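Long-range contacts in thioredoxin-like protein (PDB 3TY1), which is of unknown function but probably binds carbohydrate and resembles the aldose 1-epimerases: residues A[77-85]-A[212-220]; A[156-165]-A[176-185]. All coordinates share one frame; numbering follows the deposited sequence.

Overall arrangement
Both contacts belong to the beta-supersandwich. Contact 2 is nested inside the loop that contact 1 closes: 77-85 comes first, then 156-165 and 176-185, and 212-220 last. Contact 2 pairs two neighbouring strands within the ten-stranded antiparallel sheet. Contact 1 joins edge strand 79-81 of the six-stranded sheet, and the turn after it, to the end of strand 204-214 in the mixed sheet. Strands 33-39 and 49-55 of the six-stranded sheet receive side chains of contact 2, and F214 and I218 of contact 1 pack on strand 285-291 of the ten-stranded sheet. The contact centres are about 22 Å apart and the nearest atoms about 5 Å. Contact 2 thus works within one sheet, contact 1 between two.

Contact 1: residues A[77-85]-A[212-220]; sequences FGSRMGWDS and SNFGTPILE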
# COMPACT_ATOMS: atom_id res chain seq x y z
N PHE A 77 -7.28 -14.23 -34.73
CA PHE A 77 -7.56 -15.42 -35.52
C PHE A 77 -8.73 -16.27 -34.99
O PHE A 77 -8.68 -17.50 -35.08
CB PHE A 77 -6.27 -16.25 -35.64
CG PHE A 77 -5.11 -15.47 -36.22
CD1 PHE A 77 -4.97 -15.35 -37.61
CD2 PHE A 77 -4.18 -14.82 -35.39
CE1 PHE A 77 -3.89 -14.64 -38.17
CE2 PHE A 77 -3.11 -14.08 -35.94
CZ PHE A 77 -2.97 -14.00 -37.34
N GLY A 78 -9.73 -15.63 -34.41
CA GLY A 78 -10.91 -16.32 -33.88
C GLY A 78 -10.69 -17.02 -32.55
O GLY A 78 -11.48 -17.85 -32.15
N SER A 79 -9.62 -16.67 -31.84
CA SER A 79 -9.30 -17.34 -30.58
C SER A 79 -8.61 -16.33 -29.65
O SER A 79 -8.59 -15.11 -29.91
CB SER A 79 -8.42 -18.58 -30.87
OG SER A 79 -8.14 -19.36 -29.71
N ARG A 80 -8.06 -16.84 -28.56
CA ARG A 80 -7.34 -16.01 -27.61
C ARG A 80 -6.47 -16.83 -26.72
O ARG A 80 -6.72 -18.01 -26.54
CB ARG A 80 -8.29 -15.22 -26.70
CG ARG A 80 -9.00 -16.04 -25.67
CD ARG A 80 -9.61 -15.23 -24.52
NE ARG A 80 -10.15 -16.22 -23.57
CZ ARG A 80 -10.77 -15.95 -22.41
NH1 ARG A 80 -10.91 -14.72 -21.96
NH2 ARG A 80 -11.21 -16.97 -21.69
N MSE A 81 -5.47 -16.16 -26.14
CA MSE A 81 -4.70 -16.70 -25.05
C MSE A 81 -5.13 -15.87 -23.85
O MSE A 81 -4.95 -14.64 -23.81
CB MSE A 81 -3.18 -16.55 -25.27
CG MSE A 81 -2.62 -17.17 -26.55
SE MSE A 81 -0.66 -16.94 -26.52
CE MSE A 81 -0.46 -17.46 -28.33
N GLY A 82 -5.71 -16.53 -22.87
CA GLY A 82 -6.15 -15.84 -21.66
C GLY A 82 -7.26 -16.60 -21.01
O GLY A 82 -7.69 -17.69 -21.51
N TRP A 83 -7.76 -16.01 -19.94
CA TRP A 83 -8.82 -16.64 -19.13
C TRP A 83 -9.61 -15.58 -18.39
O TRP A 83 -9.22 -14.42 -18.36
CB TRP A 83 -8.21 -17.64 -18.15
CG TRP A 83 -7.27 -17.04 -17.08
CD1 TRP A 83 -6.07 -16.46 -17.28
CD2 TRP A 83 -7.48 -17.05 -15.66
NE1 TRP A 83 -5.53 -16.07 -16.08
CE2 TRP A 83 -6.38 -16.42 -15.06
CE3 TRP A 83 -8.53 -17.53 -14.83
CZ2 TRP A 83 -6.27 -16.23 -13.66
CZ3 TRP A 83 -8.44 -17.35 -13.45
CH2 TRP A 83 -7.30 -16.71 -12.87
N ASP A 84 -10.74 -16.00 -17.83
CA ASP A 84 -11.65 -15.11 -17.14
C ASP A 84 -11.59 -15.38 -15.65
O ASP A 84 -12.11 -16.38 -15.17
CB ASP A 84 -13.06 -15.33 -17.67
CG ASP A 84 -13.12 -15.19 -19.18
OD1 ASP A 84 -12.65 -14.15 -19.67
OD2 ASP A 84 -13.55 -16.15 -19.85
N SER A 85 -10.86 -14.53 -14.97
CA SER A 85 -10.68 -14.59 -13.52
C SER A 85 -11.82 -13.84 -12.83
O SER A 85 -12.41 -12.93 -13.43
CB SER A 85 -9.37 -13.94 -13.19
OG SER A 85 -9.14 -13.77 -11.82
N SER A 212 2.07 -19.10 -17.66
CA SER A 212 1.31 -18.81 -18.89
C SER A 212 -0.02 -19.53 -18.85
O SER A 212 -0.07 -20.77 -18.72
CB SER A 212 2.18 -19.18 -20.10
OG SER A 212 3.52 -18.63 -19.97
N ASN A 213 -1.12 -18.79 -19.02
CA ASN A 213 -2.46 -19.25 -18.64
C ASN A 213 -3.45 -19.20 -19.78
O ASN A 213 -3.62 -18.16 -20.41
CB ASN A 213 -2.93 -18.39 -17.44
CG ASN A 213 -1.82 -18.23 -16.39
OD1 ASN A 213 -1.28 -19.22 -15.95
ND2 ASN A 213 -1.46 -17.01 -16.04
N PHE A 214 -4.13 -20.32 -20.03
CA PHE A 214 -4.98 -20.48 -21.22
C PHE A 214 -6.32 -21.04 -20.77
O PHE A 214 -6.36 -22.04 -20.05
CB PHE A 214 -4.33 -21.44 -22.24
CG PHE A 214 -2.93 -21.06 -22.61
CD1 PHE A 214 -2.67 -20.14 -23.62
CD2 PHE A 214 -1.85 -21.58 -21.91
CE1 PHE A 214 -1.35 -19.77 -23.95
CE2 PHE A 214 -0.56 -21.21 -22.20
CZ PHE A 214 -0.30 -20.30 -23.26
N GLY A 215 -7.40 -20.37 -21.16
CA GLY A 215 -8.76 -20.83 -20.84
C GLY A 215 -9.48 -21.06 -22.15
O GLY A 215 -8.85 -21.38 -23.20
N THR A 216 -10.80 -20.91 -22.11
CA THR A 216 -11.60 -21.05 -23.33
C THR A 216 -11.18 -19.97 -24.35
O THR A 216 -10.74 -18.90 -23.94
CB THR A 216 -13.13 -20.96 -23.04
OG1 THR A 216 -13.43 -19.68 -22.48
CG2 THR A 216 -13.57 -22.04 -22.07
N PRO A 217 -11.32 -20.22 -25.66
CA PRO A 217 -11.87 -21.38 -26.37
C PRO A 217 -10.91 -22.52 -26.62
O PRO A 217 -11.30 -23.49 -27.27
CB PRO A 217 -12.27 -20.80 -27.72
CG PRO A 217 -11.27 -19.69 -27.95
CD PRO A 217 -10.88 -19.16 -26.61
N ILE A 218 -9.66 -22.41 -26.18
CA ILE A 218 -8.68 -23.50 -26.35
C ILE A 218 -8.97 -24.62 -25.37
O ILE A 218 -9.10 -25.77 -25.76
CB ILE A 218 -7.24 -23.03 -26.21
CG1 ILE A 218 -6.93 -21.94 -27.25
CG2 ILE A 218 -6.31 -24.20 -26.40
CD1 ILE A 218 -5.55 -21.28 -27.10
N LEU A 219 -9.09 -24.26 -24.10
CA LEU A 219 -9.35 -25.22 -23.03
C LEU A 219 -10.83 -25.58 -23.08
O LEU A 219 -11.67 -24.71 -23.26
CB LEU A 219 -8.98 -24.67 -21.65
CG LEU A 219 -9.03 -25.64 -20.49
CD1 LEU A 219 -8.00 -26.75 -20.66
CD2 LEU A 219 -8.78 -24.86 -19.18
N GLU A 220 -11.09 -26.87 -22.99
CA GLU A 220 -12.41 -27.48 -23.00
C GLU A 220 -12.22 -28.96 -22.66
O GLU A 220 -11.08 -29.45 -22.59
CB GLU A 220 -13.06 -27.36 -24.38
CG GLU A 220 -12.25 -28.01 -25.54
CD GLU A 220 -12.86 -27.81 -26.91
OE1 GLU A 220 -13.82 -27.03 -27.03
OE2 GLU A 220 -12.38 -28.44 -27.87
O HOH W 1 -6.67 -19.31 -24.02
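This buried contact joins two sheets of the beta-supersandwich, and R80 reaching to T216 carries it. It ties edge strand 79-81, and the turn that follows, to the exit of strand 204-214. The R80 chain is extended from CG to NE and runs beside T216. NE and NH2 both grip the T216 carbonyl oxygen, side-on and near the guanidinium plane; R80 NE to T216 O is 2.8 Å. D84 takes the far end of the same group: R80 NH1 meets D84 OD1 at 2.9 Å and NH2 bonds OD2. The two grips fix the rotation of the guanidinium. R73 of strand 70-76 touches both R80 and D84.

The peptide before P217 is cis. The proline ring sets CD against R80 CG, and P217 CG lies 3.6 Å from S79 OG. I218 CD1 comes close to R80 O. Selenomethionine M81 brings SE to the edge of the F214 ring, 3.9 Å from F214 CE1. This is a Met-aromatic contact, SE lying 86° off the ring normal. W83 lies alongside N213, with W83 CD1 3.7 Å from N213 CB. W83 NE1 and N213 ND2 both bond the backbone oxygen of E112, while N213 OD1 bonds H211 ND1. F170 of the second subunit meets the W83 ring edge-to-face.

G215 N bonds G82 O at 2.7 Å, from above the carbonyl plane, and W83 CB lies close by. That same G82 oxygen lies 3.2 Å above one face of the R80 guanidinium.

Contact 2: residues A[156-165]-A[176-185]; sequences PYEIRIRGLV and QTLTELRYVP. With SO4 (sulfate ion), chain I.
I159 and P185 meet through I159 CD1 and P185 CG, 3.9 Å apart, on the apolar face that also carries I161, V165, L181 and Y183. I159 and I161 continue onto strand 49-55, and both I159 and P185 touch F33. T179 shares this face. Its hydroxyl stands between the backbone N and the carbonyl carbon (chi1 69°), which turns OG1 back to G163. T179 OG1 donates to G163 O at 2.8 Å, in the carbonyl plane, and T179 N bonds the same oxygen from above that plane.

Backbone bonds hold the strands from the I159-Y183 pair to the V165-T177 pair. The opposite face begins with leucines, where L164 CB lies 4.2 Å from L178 CD1, and then turns polar.

A bend at chi3 (-74°) swings the R162 guanidinium toward E180, and R162 NH1 meets E180 OE2 in the guanidinium plane at 3.0 Å. E148 and E150 of the next strand also hold this arginine. E180 OE1 is gripped side-on by R182 NE (2.7 Å) and NH2. R160 runs beside R182, and their guanidinium groups stack with centres 3.7 Å apart and planes 7° apart. E158 OE1 takes R160 NH2 at 3.0 Å, and water 4 joins R160 NH1 to E180 OE2. The carboxylates probably offset the paired positive charge. A sulfate, probably from the crystallisation liquor, may do the same: R160 NH1 bonds sulfate O3 at 3.3 Å. R160 NH2 and R182 add weak bonds, and another sulfate lies close to R182.

The whole is an antiparallel beta hairpin, strands 159-169 and 173-183, within the large sheet of the supersandwich.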
# COMPACT_ATOMS: atom_id res chain seq x y z
N PRO A 156 9.19 -5.94 -42.29
CA PRO A 156 7.84 -6.18 -41.79
C PRO A 156 7.43 -5.38 -40.56
O PRO A 156 6.44 -5.75 -39.93
CB PRO A 156 7.87 -7.71 -41.50
CG PRO A 156 9.24 -7.93 -40.99
CD PRO A 156 10.12 -7.03 -41.85
N TYR A 157 8.10 -4.27 -40.24
CA TYR A 157 7.61 -3.37 -39.17
C TYR A 157 7.48 -4.02 -37.81
O TYR A 157 6.51 -3.83 -37.08
CB TYR A 157 6.28 -2.69 -39.58
CG TYR A 157 6.39 -1.90 -40.87
CD1 TYR A 157 7.08 -0.69 -40.91
CD2 TYR A 157 5.83 -2.38 -42.06
CE1 TYR A 157 7.17 0.04 -42.10
CE2 TYR A 157 5.91 -1.66 -43.23
CZ TYR A 157 6.58 -0.47 -43.26
OH TYR A 157 6.65 0.23 -44.45
N GLU A 158 8.52 -4.78 -37.45
CA GLU A 158 8.56 -5.42 -36.16
C GLU A 158 8.45 -4.37 -35.03
O GLU A 158 9.12 -3.37 -35.06
CB GLU A 158 9.87 -6.20 -35.99
CG GLU A 158 9.92 -7.04 -34.73
CD GLU A 158 11.28 -7.72 -34.48
OE1 GLU A 158 12.30 -7.25 -34.97
OE2 GLU A 158 11.33 -8.70 -33.73
N ILE A 159 7.60 -4.69 -34.05
CA ILE A 159 7.34 -3.87 -32.90
C ILE A 159 8.05 -4.54 -31.72
O ILE A 159 7.97 -5.75 -31.57
CB ILE A 159 5.84 -3.82 -32.61
CG1 ILE A 159 5.09 -3.20 -33.82
CG2 ILE A 159 5.53 -3.04 -31.26
CD1 ILE A 159 3.53 -3.44 -33.73
N ARG A 160 8.73 -3.74 -30.90
CA ARG A 160 9.30 -4.22 -29.68
C ARG A 160 8.85 -3.34 -28.54
O ARG A 160 8.87 -2.11 -28.66
CB ARG A 160 10.84 -4.23 -29.74
CG ARG A 160 11.35 -5.06 -30.88
CD ARG A 160 12.85 -5.28 -30.83
NE ARG A 160 13.27 -6.07 -31.98
CZ ARG A 160 14.50 -6.54 -32.18
NH1 ARG A 160 15.47 -6.30 -31.33
NH2 ARG A 160 14.76 -7.28 -33.26
N ILE A 161 8.46 -3.96 -27.45
CA ILE A 161 8.00 -3.24 -26.28
C ILE A 161 8.88 -3.69 -25.13
O ILE A 161 8.85 -4.87 -24.73
CB ILE A 161 6.54 -3.46 -26.02
CG1 ILE A 161 5.70 -2.89 -27.17
CG2 ILE A 161 6.14 -2.78 -24.66
CD1 ILE A 161 4.23 -3.07 -26.98
N ARG A 162 9.65 -2.75 -24.59
CA ARG A 162 10.58 -3.03 -23.48
C ARG A 162 10.10 -2.37 -22.21
O ARG A 162 9.58 -1.27 -22.24
CB ARG A 162 12.00 -2.50 -23.79
CG ARG A 162 12.73 -3.24 -24.86
CD ARG A 162 14.15 -2.70 -25.08
NE ARG A 162 14.12 -1.43 -25.78
CZ ARG A 162 13.99 -1.28 -27.09
NH1 ARG A 162 13.88 -2.32 -27.92
NH2 ARG A 162 13.96 -0.04 -27.58
N GLY A 163 10.31 -3.06 -21.08
CA GLY A 163 9.98 -2.55 -19.76
C GLY A 163 10.96 -3.01 -18.70
O GLY A 163 11.09 -4.22 -18.50
N LEU A 164 11.63 -2.07 -18.03
CA LEU A 164 12.60 -2.37 -16.96
C LEU A 164 11.84 -2.47 -15.63
O LEU A 164 11.24 -1.49 -15.19
CB LEU A 164 13.64 -1.28 -16.85
CG LEU A 164 14.79 -1.44 -15.84
CD1 LEU A 164 15.55 -2.69 -16.16
CD2 LEU A 164 15.72 -0.17 -15.85
N VAL A 165 11.88 -3.64 -15.01
CA VAL A 165 11.21 -3.94 -13.74
C VAL A 165 12.29 -4.21 -12.70
O VAL A 165 13.10 -5.14 -12.83
CB VAL A 165 10.29 -5.13 -13.92
CG1 VAL A 165 9.56 -5.43 -12.62
CG2 VAL A 165 9.27 -4.84 -15.03
N GLN A 176 17.43 -6.57 -11.65
CA GLN A 176 16.59 -5.81 -12.56
C GLN A 176 16.40 -6.61 -13.85
O GLN A 176 17.36 -7.13 -14.39
CB GLN A 176 17.23 -4.45 -12.88
CG GLN A 176 17.69 -3.64 -11.66
CD GLN A 176 18.21 -2.25 -12.02
OE1 GLN A 176 18.06 -1.79 -13.14
NE2 GLN A 176 18.77 -1.57 -11.06
N THR A 177 15.18 -6.64 -14.36
CA THR A 177 14.86 -7.37 -15.57
C THR A 177 14.38 -6.44 -16.66
O THR A 177 13.39 -5.73 -16.46
CB THR A 177 13.75 -8.40 -15.30
OG1 THR A 177 14.21 -9.26 -14.26
CG2 THR A 177 13.47 -9.22 -16.58
N LEU A 178 15.11 -6.39 -17.77
CA LEU A 178 14.67 -5.64 -18.94
C LEU A 178 13.83 -6.63 -19.71
O LEU A 178 14.36 -7.50 -20.41
CB LEU A 178 15.83 -5.09 -19.77
CG LEU A 178 15.45 -4.23 -21.00
CD1 LEU A 178 14.55 -3.04 -20.60
CD2 LEU A 178 16.72 -3.72 -21.75
N THR A 179 12.51 -6.50 -19.56
CA THR A 179 11.57 -7.36 -20.29
C THR A 179 11.44 -6.86 -21.72
O THR A 179 11.58 -5.65 -21.98
CB THR A 179 10.17 -7.41 -19.66
OG1 THR A 179 9.54 -6.15 -19.82
CG2 THR A 179 10.17 -7.82 -18.17
N GLU A 180 11.20 -7.77 -22.67
CA GLU A 180 10.98 -7.36 -24.06
C GLU A 180 10.05 -8.33 -24.77
O GLU A 180 10.27 -9.55 -24.74
CB GLU A 180 12.29 -7.23 -24.87
CG GLU A 180 12.07 -6.61 -26.26
CD GLU A 180 13.37 -6.36 -27.05
OE1 GLU A 180 13.98 -7.32 -27.56
OE2 GLU A 180 13.74 -5.19 -27.19
N LEU A 181 8.99 -7.78 -25.34
CA LEU A 181 8.08 -8.50 -26.22
C LEU A 181 8.29 -8.01 -27.65
O LEU A 181 8.41 -6.80 -27.88
CB LEU A 181 6.66 -8.36 -25.73
CG LEU A 181 5.54 -8.97 -26.58
CD1 LEU A 181 4.35 -9.38 -25.67
CD2 LEU A 181 5.11 -8.00 -27.70
N ARG A 182 8.35 -8.95 -28.60
CA ARG A 182 8.54 -8.64 -30.02
C ARG A 182 7.38 -9.22 -30.81
O ARG A 182 6.99 -10.38 -30.61
CB ARG A 182 9.84 -9.22 -30.53
CG ARG A 182 11.03 -8.83 -29.73
CD ARG A 182 12.32 -9.28 -30.45
NE ARG A 182 13.47 -9.06 -29.59
CZ ARG A 182 14.71 -9.42 -29.88
NH1 ARG A 182 14.99 -10.04 -31.02
NH2 ARG A 182 15.68 -9.16 -29.00
N TYR A 183 6.82 -8.42 -31.70
CA TYR A 183 5.68 -8.86 -32.50
C TYR A 183 5.77 -8.29 -33.90
O TYR A 183 5.95 -7.09 -34.05
CB TYR A 183 4.36 -8.43 -31.82
CG TYR A 183 3.18 -8.82 -32.67
CD1 TYR A 183 2.89 -10.16 -32.91
CD2 TYR A 183 2.36 -7.87 -33.23
CE1 TYR A 183 1.84 -10.56 -33.73
CE2 TYR A 183 1.29 -8.25 -34.07
CZ TYR A 183 1.04 -9.60 -34.32
OH TYR A 183 -0.02 -9.95 -35.15
N VAL A 184 5.67 -9.15 -34.92
CA VAL A 184 5.62 -8.74 -36.30
C VAL A 184 4.12 -8.60 -36.68
O VAL A 184 3.35 -9.55 -36.59
CB VAL A 184 6.32 -9.73 -37.25
CG1 VAL A 184 6.15 -9.26 -38.71
CG2 VAL A 184 7.78 -9.86 -36.91
N PRO A 185 3.71 -7.39 -37.09
CA PRO A 185 2.32 -7.19 -37.46
C PRO A 185 1.78 -8.22 -38.42
O PRO A 185 2.45 -8.58 -39.37
CB PRO A 185 2.35 -5.80 -38.11
CG PRO A 185 3.28 -5.08 -37.27
CD PRO A 185 4.42 -6.10 -37.02
S SO4 I . 18.29 -8.57 -32.57
O1 SO4 I . 17.37 -9.42 -33.34
O2 SO4 I . 19.65 -8.99 -32.87
O3 SO4 I . 18.14 -7.19 -32.99
O4 SO4 I . 18.13 -8.76 -31.14
O HOH W 2 4.29 -7.23 -40.87
O HOH W 3 13.38 -10.22 -33.91
O HOH W 4 15.59 -4.93 -28.86
O HOH W 5 7.89 -6.13 -22.24
O HOH W 6 13.33 -8.02 -11.97